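Local coordinates for nucleoporin NUP82 (Chaetomium thermophilum, PDB 5CWW), which probably serves as a structural component of the nuclear pore complex and a docking partner for nuclear transport factors, represented here by its N-terminal beta-propeller part, at residues L120-S123 with F128-V131; L190-V193 with V199-W202; L217-K222 with G364-L369. All coordinates share one frame; numbering follows the deposited sequence.

Contact 1 of 3, residues L120-S123 with F128-V131; sequences LVMS and FLAV
Phe128 meets Ser123 through its backbone: its carbonyl O accepts from Ser123 N at 3.0 Å. Ser123 OG sits between its own backbone N and carbonyl carbon (chi1 70°), which brings it to 3.0 Å from the same Phe128 O; OG also hydrogen-bonds Asp127. The Phe128 ring leads away from 120-123 and stacks on His188. Leu129, opposite Met122 in a non-hydrogen-bonded pair, has CG trans to its backbone N (chi1 -179°). Its CD1 thereby comes over the neighbouring strand, 3.7 Å from Val121 C, while Met122, bent at its second and third torsions, crosses it at about a right angle and touches that methyl with CE at 3.9 Å. Ala130 pairs with Val121 through two bonds, Val121 N to Ala130 O at 3.0 Å and Ala130 N to Val121 O, also at 3.0 Å. Val121 O also accepts from the Trp180 indole, so two donors grip it, and Trp180 touches the Ala130 methyl too. Val131 lies alongside Leu120, both pointing the same way, and both of its methyls, CG1 and CG2, stand 4.1 Å from Leu120 CD2. Leu120, Met122, Leu129 and Val131 thus share one sheet face, Val121 and Ala130 the other. As the first two strands of a four-stranded antiparallel sheet, the hairpin fits a beta-propeller blade.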
loop_
_atom_site.group_PDB
_atom_site.type_symbol
_atom_site.label_atom_id
_atom_site.label_comp_id
_atom_site.label_asym_id
_atom_site.label_seq_id
_atom_site.Cartn_x
_atom_site.Cartn_y
_atom_site.Cartn_z
ATOM N N LEU B 120 -0.156 11.948 -9.288
ATOM C CA LEU B 120 -0.631 13.136 -8.588
ATOM C C LEU B 120 -1.680 12.706 -7.570
ATOM O O LEU B 120 -2.653 12.043 -7.932
ATOM C CB LEU B 120 -1.228 14.153 -9.561
ATOM C CG LEU B 120 -0.333 14.629 -10.704
ATOM C CD1 LEU B 120 -1.122 15.536 -11.642
ATOM C CD2 LEU B 120 0.891 15.347 -10.166
ATOM N N VAL B 121 -1.490 13.080 -6.308
ATOM C CA VAL B 121 -2.439 12.710 -5.262
ATOM C C VAL B 121 -2.919 13.940 -4.501
ATOM O O VAL B 121 -2.166 14.556 -3.747
ATOM C CB VAL B 121 -1.827 11.711 -4.260
ATOM C CG1 VAL B 121 -2.910 11.165 -3.339
ATOM C CG2 VAL B 121 -1.137 10.569 -4.995
ATOM N N MET B 122 -4.188 14.278 -4.706
ATOM C CA MET B 122 -4.813 15.413 -4.043
ATOM C C MET B 122 -4.997 15.125 -2.560
ATOM O O MET B 122 -5.348 14.009 -2.180
ATOM C CB MET B 122 -6.168 15.720 -4.689
ATOM C CG MET B 122 -6.811 17.019 -4.226
ATOM S SD MET B 122 -5.869 18.493 -4.670
ATOM C CE MET B 122 -5.929 18.421 -6.459
ATOM N N SER B 123 -4.782 16.137 -1.727
ATOM C CA SER B 123 -4.971 15.990 -0.288
ATOM C C SER B 123 -6.456 16.118 0.041
ATOM O O SER B 123 -7.230 16.587 -0.791
ATOM C CB SER B 123 -4.146 17.031 0.472
ATOM O OG SER B 123 -4.663 18.333 0.283
ATOM N N PHE B 128 -3.107 20.785 -0.671
ATOM C CA PHE B 128 -1.803 20.211 -1.009
ATOM C C PHE B 128 -1.932 19.164 -2.112
ATOM O O PHE B 128 -2.924 18.436 -2.179
ATOM C CB PHE B 128 -1.144 19.562 0.216
ATOM C CG PHE B 128 -0.726 20.531 1.294
ATOM C CD1 PHE B 128 -0.930 21.894 1.160
ATOM C CD2 PHE B 128 -0.112 20.063 2.446
ATOM C CE1 PHE B 128 -0.541 22.768 2.158
ATOM C CE2 PHE B 128 0.282 20.931 3.442
ATOM C CZ PHE B 128 0.068 22.286 3.299
ATOM N N LEU B 129 -0.914 19.087 -2.964
ATOM C CA LEU B 129 -0.862 18.088 -4.028
ATOM C C LEU B 129 0.473 17.347 -4.002
ATOM O O LEU B 129 1.534 17.953 -4.173
ATOM C CB LEU B 129 -1.071 18.742 -5.394
ATOM C CG LEU B 129 -1.067 17.804 -6.604
ATOM C CD1 LEU B 129 -2.296 16.901 -6.593
ATOM C CD2 LEU B 129 -0.995 18.597 -7.898
ATOM N N ALA B 130 0.412 16.037 -3.786
ATOM C CA ALA B 130 1.605 15.199 -3.804
ATOM C C ALA B 130 1.982 14.872 -5.244
ATOM O O ALA B 130 1.135 14.441 -6.028
ATOM C CB ALA B 130 1.377 13.926 -3.006
ATOM N N VAL B 131 3.251 15.084 -5.582
ATOM C CA VAL B 131 3.747 14.910 -6.946
ATOM C C VAL B 131 4.876 13.886 -6.977
ATOM O O VAL B 131 5.965 14.135 -6.458
ATOM C CB VAL B 131 4.254 16.242 -7.536
ATOM C CG1 VAL B 131 4.703 16.055 -8.982
ATOM C CG2 VAL B 131 3.172 17.306 -7.451
#

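Contact 2 of 3, residues L190-V193 with V199-W202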
loop_
_atom_site.group_PDB
_atom_site.type_symbol
_atom_site.label_atom_id
_atom_site.label_comp_id
_atom_site.label_asym_id
_atom_site.label_seq_id
_atom_site.Cartn_x
_atom_site.Cartn_y
_atom_site.Cartn_z
ATOM N N LEU B 190 0.739 12.763 5.508
ATOM C CA LEU B 190 0.931 11.939 4.318
ATOM C C LEU B 190 1.675 10.648 4.636
ATOM O O LEU B 190 2.620 10.643 5.424
ATOM C CB LEU B 190 1.700 12.721 3.251
ATOM C CG LEU B 190 1.978 11.987 1.936
ATOM C CD1 LEU B 190 0.687 11.705 1.184
ATOM C CD2 LEU B 190 2.937 12.791 1.072
ATOM N N VAL B 191 1.238 9.558 4.015
ATOM C CA VAL B 191 1.908 8.270 4.130
ATOM C C VAL B 191 2.510 7.894 2.784
ATOM O O VAL B 191 1.800 7.839 1.781
ATOM C CB VAL B 191 0.951 7.149 4.588
ATOM C CG1 VAL B 191 1.681 5.812 4.659
ATOM C CG2 VAL B 191 0.339 7.487 5.935
ATOM N N THR B 192 3.815 7.637 2.770
ATOM C CA THR B 192 4.484 7.135 1.576
ATOM C C THR B 192 4.931 5.697 1.809
ATOM O O THR B 192 5.264 5.310 2.930
ATOM C CB THR B 192 5.701 8.004 1.185
ATOM O OG1 THR B 192 6.675 7.999 2.240
ATOM C CG2 THR B 192 5.266 9.438 0.900
ATOM N N VAL B 193 4.914 4.906 0.743
ATOM C CA VAL B 193 5.340 3.516 0.799
ATOM C C VAL B 193 6.244 3.229 -0.393
ATOM O O VAL B 193 5.924 3.588 -1.529
ATOM C CB VAL B 193 4.137 2.543 0.791
ATOM C CG1 VAL B 193 4.600 1.115 1.033
ATOM C CG2 VAL B 193 3.111 2.948 1.840
ATOM N N VAL B 199 7.301 2.043 5.328
ATOM C CA VAL B 199 6.159 2.929 5.510
ATOM C C VAL B 199 6.608 4.166 6.273
ATOM O O VAL B 199 7.196 4.059 7.351
ATOM C CB VAL B 199 5.011 2.231 6.269
ATOM C CG1 VAL B 199 3.832 3.180 6.470
ATOM C CG2 VAL B 199 4.564 0.982 5.520
ATOM N N ARG B 200 6.340 5.335 5.704
ATOM C CA ARG B 200 6.753 6.593 6.313
ATOM C C ARG B 200 5.594 7.571 6.432
ATOM O O ARG B 200 4.929 7.891 5.446
ATOM C CB ARG B 200 7.894 7.218 5.510
ATOM C CG ARG B 200 9.259 6.636 5.848
ATOM C CD ARG B 200 10.357 7.280 5.023
ATOM N NE ARG B 200 10.569 6.570 3.764
ATOM C CZ ARG B 200 11.577 5.742 3.510
ATOM N NH1 ARG B 200 12.511 5.502 4.419
ATOM N NH2 ARG B 200 11.657 5.154 2.326
ATOM N N VAL B 201 5.356 8.020 7.661
ATOM C CA VAL B 201 4.330 9.011 7.952
ATOM C C VAL B 201 4.956 10.404 8.048
ATOM O O VAL B 201 5.833 10.642 8.883
ATOM C CB VAL B 201 3.596 8.685 9.267
ATOM C CG1 VAL B 201 2.488 9.705 9.530
ATOM C CG2 VAL B 201 3.026 7.263 9.229
ATOM N N TRP B 202 4.505 11.317 7.192
ATOM C CA TRP B 202 4.968 12.704 7.201
ATOM C C TRP B 202 3.839 13.615 7.653
ATOM O O TRP B 202 2.739 13.553 7.104
ATOM C CB TRP B 202 5.449 13.135 5.814
ATOM C CG TRP B 202 6.285 12.119 5.099
ATOM C CD1 TRP B 202 5.842 10.997 4.458
ATOM C CD2 TRP B 202 7.708 12.142 4.928
ATOM N NE1 TRP B 202 6.901 10.316 3.908
ATOM C CE2 TRP B 202 8.058 10.999 4.182
ATOM C CE3 TRP B 202 8.720 13.017 5.336
ATOM C CZ2 TRP B 202 9.376 10.708 3.837
ATOM C CZ3 TRP B 202 10.029 12.724 4.993
ATOM C CH2 TRP B 202 10.345 11.581 4.251
HETATM O O HOH W 1 8.208 5.396 2.391
#
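Leu190 and Trp202, like Thr192 and Arg200, are antiparallel hydrogen-bonded pairs, and four main-chain bonds hold the two strands together. Those of Leu190 with Trp202 are the shorter, 2.7 Å both for Leu190 N to Trp202 O and for Trp202 N to Leu190 O. The main-chain oxygens also receive CA-H contacts, the closer from Val191 CA to Arg200 O at 3.3 Å.

Side-chain polar bonds converge on Thr192 OG1. Trp202 NE1 donates to it at 2.9 Å, almost straight (173°) and with the oxygen only 5° out of the indole plane, so the ring is met at its edge. The two side chains cross at about a right angle, and Thr192 CG2 lies 3.5 Å from Trp202 NE1. Thr192 has OG1 turned between its backbone N and carbonyl carbon (chi1 61°), which aims the oxygen at the indole and leaves the methyl beside it. OG1 also bonds to His168 and to a water 3.0 Å away, which accepts a weak bond from Arg200 NE. With alanine at Trp202, Thr192 OG1 would probably lose its indole donor and a gap would open beside Thr192 CG2.

Apolar contacts fill the other face. Val191 CG1 meets Val199 CG1 at 3.9 Å, with Val193 and Val201 beside them; Leu272 and Leu274 of the neighbouring sheet touch Val199 and Val193.

A His-Thr-Trp network on one face is consistent with three members of the hydrogen-bonded tetrad of WD repeats. Its chemistry implies that a buried hydroxyl, gripped by several partners, probably helps fix the rotation of the indole, while the valine face supplies the apolar layer between adjacent blades.

Contact 3 of 3, residues L217-K222 with G364-L369; sequences LAIDLK and GLVPKL
Ile219 and Val366 come within 7.5 Å of each other CA to CA, and Leu221 and Leu369 within 7.2 Å. Both segments run in the same general direction here, yet too far apart for main-chain pairing: 217-220 is a strand that passes into a helix at Leu221, whereas 364-368 is an irregular loop on its way to strand 369-370.

The gap is closed by aliphatic side chains. Ile219 and Val366 reach toward each other tip to tip, with Ile219 CG2 at 3.9 Å from Val366 CG1 and Ile219 CD1 at 4.1 Å from the same methyl. Val366 holds CG1 trans to its own backbone N (chi1 -177°), and that branch does the touching. Further along, Leu369 sets CD1 4.2 Å from Leu221 CD2, while its CD2 approaches the carbonyl Leu221 O at 3.9 Å. Leu224 of the same helix touches Ile219, Val366 and Leu369, and Leu284 of the adjacent sheet touches both Leu221 and Leu369.

The helix start is secured within 217-222. Asp220 is the N-cap: its OD1 accepts from Lys222 N at 3.1 Å, above the carboxylate plane, and from Lys222 NZ at 2.8 Å, on the syn side but across the opposite face. Lys222 bends at its last two torsions to bring the ammonium back for this salt bridge. Lys223 engages the other carboxylate oxygen, and Asp196 O takes a further bond from Lys222 NZ.

Charged and apolar groups are therefore segregated. The capping charges are satisfied on the side of 217-222 that does not meet the loop; against 217-222 the loop rests on nondirectional methyl contacts, which lay it over the outermost strand of one propeller blade as it enters the outermost strand of the next.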
loop_
_atom_site.group_PDB
_atom_site.type_symbol
_atom_site.label_atom_id
_atom_site.label_comp_id
_atom_site.label_asym_id
_atom_site.label_seq_id
_atom_site.Cartn_x
_atom_site.Cartn_y
_atom_site.Cartn_z
ATOM N N LEU B 217 7.346 9.118 11.587
ATOM C CA LEU B 217 7.364 7.677 11.818
ATOM C C LEU B 217 7.880 6.959 10.579
ATOM O O LEU B 217 7.512 7.303 9.456
ATOM C CB LEU B 217 5.964 7.167 12.175
ATOM C CG LEU B 217 5.835 5.701 12.594
ATOM C CD1 LEU B 217 6.568 5.437 13.902
ATOM C CD2 LEU B 217 4.367 5.310 12.715
ATOM N N ALA B 218 8.742 5.970 10.789
ATOM C CA ALA B 218 9.314 5.192 9.697
ATOM C C ALA B 218 9.364 3.730 10.104
ATOM O O ALA B 218 10.012 3.377 11.088
ATOM C CB ALA B 218 10.701 5.696 9.339
ATOM N N ILE B 219 8.679 2.885 9.339
ATOM C CA ILE B 219 8.542 1.473 9.674
ATOM C C ILE B 219 9.057 0.594 8.545
ATOM O O ILE B 219 8.568 0.671 7.418
ATOM C CB ILE B 219 7.070 1.096 9.956
ATOM C CG1 ILE B 219 6.472 2.014 11.027
ATOM C CG2 ILE B 219 6.966 -0.367 10.391
ATOM C CD1 ILE B 219 4.963 1.926 11.130
ATOM N N ASP B 220 10.032 -0.252 8.855
ATOM C CA ASP B 220 10.486 -1.272 7.920
ATOM C C ASP B 220 9.664 -2.537 8.136
ATOM O O ASP B 220 9.896 -3.284 9.089
ATOM C CB ASP B 220 11.978 -1.554 8.111
ATOM C CG ASP B 220 12.561 -2.416 7.004
ATOM O OD1 ASP B 220 11.786 -3.042 6.246
ATOM O OD2 ASP B 220 13.804 -2.473 6.896
ATOM N N LEU B 221 8.700 -2.770 7.251
ATOM C CA LEU B 221 7.814 -3.926 7.360
ATOM C C LEU B 221 8.573 -5.253 7.338
ATOM O O LEU B 221 8.105 -6.247 7.894
ATOM C CB LEU B 221 6.774 -3.904 6.239
ATOM C CG LEU B 221 5.893 -2.651 6.179
ATOM C CD1 LEU B 221 4.868 -2.766 5.061
ATOM C CD2 LEU B 221 5.203 -2.390 7.504
ATOM N N LYS B 222 9.739 -5.267 6.700
ATOM C CA LYS B 222 10.536 -6.486 6.599
ATOM C C LYS B 222 11.116 -6.876 7.959
ATOM O O LYS B 222 11.267 -8.060 8.257
ATOM C CB LYS B 222 11.651 -6.310 5.569
ATOM C CG LYS B 222 11.143 -5.945 4.178
ATOM C CD LYS B 222 12.262 -5.938 3.145
ATOM C CE LYS B 222 13.378 -4.964 3.516
ATOM N NZ LYS B 222 12.858 -3.582 3.735
ATOM N N GLY B 364 2.343 0.375 22.045
ATOM C CA GLY B 364 3.499 0.748 21.249
ATOM C C GLY B 364 3.089 1.575 20.047
ATOM O O GLY B 364 1.908 1.646 19.714
ATOM N N LEU B 365 4.061 2.197 19.388
ATOM C CA LEU B 365 3.773 3.065 18.250
ATOM C C LEU B 365 3.529 2.264 16.977
ATOM O O LEU B 365 2.748 2.670 16.115
ATOM C CB LEU B 365 4.920 4.050 18.018
ATOM C CG LEU B 365 5.318 4.957 19.185
ATOM C CD1 LEU B 365 6.297 6.019 18.697
ATOM C CD2 LEU B 365 4.109 5.603 19.844
ATOM N N VAL B 366 4.203 1.124 16.866
ATOM C CA VAL B 366 4.146 0.313 15.658
ATOM C C VAL B 366 3.215 -0.879 15.870
ATOM O O VAL B 366 3.488 -1.737 16.706
ATOM C CB VAL B 366 5.547 -0.183 15.254
ATOM C CG1 VAL B 366 5.494 -0.965 13.947
ATOM C CG2 VAL B 366 6.503 0.999 15.130
ATOM N N PRO B 367 2.102 -0.936 15.120
ATOM C CA PRO B 367 1.223 -2.097 15.267
ATOM C C PRO B 367 1.812 -3.344 14.620
ATOM O O PRO B 367 2.762 -3.254 13.843
ATOM C CB PRO B 367 -0.059 -1.660 14.555
ATOM C CG PRO B 367 0.382 -0.672 13.557
ATOM C CD PRO B 367 1.575 0.031 14.141
ATOM N N LYS B 368 1.260 -4.499 14.964
ATOM C CA LYS B 368 1.679 -5.754 14.364
ATOM C C LYS B 368 1.363 -5.764 12.875
ATOM O O LYS B 368 0.326 -5.252 12.447
ATOM C CB LYS B 368 0.986 -6.931 15.053
ATOM C CG LYS B 368 1.339 -8.290 14.469
ATOM C CD LYS B 368 0.576 -9.409 15.155
ATOM C CE LYS B 368 0.821 -10.735 14.459
ATOM N NZ LYS B 368 0.160 -11.859 15.165
ATOM N N LEU B 369 2.261 -6.336 12.083
ATOM C CA LEU B 369 1.977 -6.554 10.673
ATOM C C LEU B 369 1.097 -7.789 10.540
ATOM O O LEU B 369 1.490 -8.883 10.944
ATOM C CB LEU B 369 3.261 -6.732 9.863
ATOM C CG LEU B 369 3.041 -6.870 8.351
ATOM C CD1 LEU B 369 2.457 -5.592 7.761
ATOM C CD2 LEU B 369 4.333 -7.245 7.648
#

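Overall arrangement
Contact 2 and the 217-220 strand of contact 3 belong to one four-stranded sheet: strands 198-203 and 217-220 are neighbours, with probable bonds from Ile219 N to Val199 O (2.7 Å) and from Val201 N to Leu217 O (2.9 Å). The centres of the two contacts lie 11 Å apart. Contact 1 occupies a separate sheet; its centre is about 13 Å from that of contact 2 and 24 Å from that of contact 3, and it touches neither. Trp180 bridges the first step, reaching Val121 and Ala130 in contact 1 and Leu190 in contact 2. In chain order the series passes from the blade of contact 1 to that of contact 2, and contact 3 joins the latter to the sheet containing strand 369-370.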